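Local structure of histidinol-phosphate aminotransferase (Clostridium acetobutylicum, 3FTB) at residues K42-N47 and A251-I256. The protein probably catalyses pyridoxal 5'-phosphate-dependent transamination, consistent with a histidinol-phosphate aminotransferase of histidine biosynthesis. Sequence-based numbering, arbitrary orientation.
Sequences KSFLNN and AEMAAI
Met253 lays its terminal methyl over one face of the Phe44 ring. Its CE sits 3.5 Å from the centroid of that ring and 19° off the ring normal, which identifies a CH-pi contact; a displacement toward the rim brings Met253 CE to 3.3 Å from Phe44 CE2. The sulfur takes a more slanting position, with Met253 SD 4.3 Å from the Phe44 ring centroid and 34° off the normal, so the thioether as a whole makes a Met-aromatic contact. Bends at chi2 and chi3 (-81°) of Met253 fold its end across the ring, and the two side chains cross at about a right angle. Ala254, the next residue of helix 249-257, meets the same ring at its edge, near the ring plane, with CB 3.9 Å from Phe44 CD2. Asn47 meets the thioether with its carbonyl oxygen and its CB: Met253 CE is 3.4 Å from Asn47 O, and Met253 SD is 3.9 Å from Asn47 CB. Ile222 and, across the dimer interface, Leu55 of the second subunit also pack on Phe44, while Ser43 OG bonds to Asp261 just beyond helix 249-257. The contact thus joins a short, weakly bonded helical turn about 42-45, in the N-terminal part of this class I and II aminotransferase chain, to helix 249-257 beside the dimer interface. With no hydrogen bond between the two segments, their direct association rests on apolar and CH-pi packing; the sulfur-bound methyl is probably slightly polarised, which would suit both the ring face and the carbonyl oxygen.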
# COMPACT_ATOMS: atom_id res chain seq x y z
N LYS A 42 0.57 8.55 -22.20
CA LYS A 42 -0.69 8.89 -22.80
C LYS A 42 -1.65 7.72 -22.69
O LYS A 42 -2.86 7.88 -22.82
CB LYS A 42 -0.48 9.33 -24.25
CG LYS A 42 0.31 10.62 -24.37
CD LYS A 42 0.28 11.20 -25.78
CE LYS A 42 1.07 12.51 -25.88
NZ LYS A 42 2.54 12.28 -25.79
N SER A 43 -1.10 6.53 -22.43
CA SER A 43 -1.91 5.32 -22.36
C SER A 43 -2.60 5.14 -21.00
O SER A 43 -3.42 4.24 -20.82
CB SER A 43 -1.05 4.09 -22.67
OG SER A 43 -0.01 3.92 -21.71
N PHE A 44 -2.27 6.00 -20.05
CA PHE A 44 -2.94 5.94 -18.76
C PHE A 44 -4.25 6.71 -18.82
O PHE A 44 -5.26 6.29 -18.26
CB PHE A 44 -2.06 6.50 -17.65
CG PHE A 44 -2.72 6.47 -16.32
CD1 PHE A 44 -3.57 7.50 -15.93
CD2 PHE A 44 -2.53 5.40 -15.46
CE1 PHE A 44 -4.21 7.47 -14.70
CE2 PHE A 44 -3.16 5.37 -14.23
CZ PHE A 44 -4.00 6.41 -13.85
N LEU A 45 -4.21 7.87 -19.47
CA LEU A 45 -5.41 8.65 -19.71
C LEU A 45 -6.41 7.78 -20.48
O LEU A 45 -7.57 7.65 -20.11
CB LEU A 45 -5.07 9.89 -20.53
CG LEU A 45 -4.09 10.95 -19.99
CD1 LEU A 45 -2.76 10.33 -19.56
CD2 LEU A 45 -3.87 12.04 -21.03
N ASN A 46 -5.93 7.16 -21.56
CA ASN A 46 -6.78 6.41 -22.48
C ASN A 46 -7.55 5.26 -21.82
O ASN A 46 -8.59 4.84 -22.31
CB ASN A 46 -5.98 5.88 -23.67
CG ASN A 46 -5.37 7.00 -24.51
OD1 ASN A 46 -5.83 8.15 -24.47
ND2 ASN A 46 -4.33 6.67 -25.28
N ASN A 47 -7.02 4.74 -20.71
CA ASN A 47 -7.68 3.64 -20.01
C ASN A 47 -8.15 4.00 -18.60
O ASN A 47 -8.29 3.11 -17.76
CB ASN A 47 -6.78 2.40 -19.96
CG ASN A 47 -6.48 1.85 -21.33
OD1 ASN A 47 -5.86 2.52 -22.15
ND2 ASN A 47 -6.92 0.63 -21.59
N ALA A 251 -3.08 1.73 -10.00
CA ALA A 251 -1.75 1.17 -10.09
C ALA A 251 -1.80 -0.04 -11.00
O ALA A 251 -1.01 -0.17 -11.94
CB ALA A 251 -1.25 0.78 -8.71
N GLU A 252 -2.75 -0.94 -10.73
CA GLU A 252 -2.96 -2.11 -11.56
C GLU A 252 -3.21 -1.72 -13.01
O GLU A 252 -2.63 -2.32 -13.93
CB GLU A 252 -4.12 -2.94 -11.03
CG GLU A 252 -4.38 -4.22 -11.77
CD GLU A 252 -5.57 -4.97 -11.21
OE1 GLU A 252 -6.60 -4.32 -10.94
OE2 GLU A 252 -5.47 -6.20 -11.03
N MET A 253 -4.07 -0.72 -13.22
CA MET A 253 -4.39 -0.27 -14.57
C MET A 253 -3.17 0.26 -15.30
O MET A 253 -3.02 0.04 -16.51
CB MET A 253 -5.50 0.79 -14.55
CG MET A 253 -5.88 1.26 -15.96
SD MET A 253 -4.90 2.65 -16.58
CE MET A 253 -5.77 3.97 -15.72
N ALA A 254 -2.29 0.96 -14.58
CA ALA A 254 -1.07 1.49 -15.18
C ALA A 254 -0.13 0.37 -15.60
O ALA A 254 0.30 0.32 -16.74
CB ALA A 254 -0.36 2.45 -14.23
N ALA A 255 0.18 -0.52 -14.66
CA ALA A 255 1.05 -1.67 -14.94
C ALA A 255 0.55 -2.53 -16.09
O ALA A 255 1.32 -3.23 -16.74
CB ALA A 255 1.20 -2.52 -13.69
N ILE A 256 -0.75 -2.49 -16.34
CA ILE A 256 -1.35 -3.34 -17.37
C ILE A 256 -1.34 -2.66 -18.75
O ILE A 256 -1.17 -3.33 -19.78
CB ILE A 256 -2.77 -3.83 -16.93
CG1 ILE A 256 -2.62 -4.97 -15.91
CG2 ILE A 256 -3.59 -4.25 -18.15
CD1 ILE A 256 -3.91 -5.49 -15.26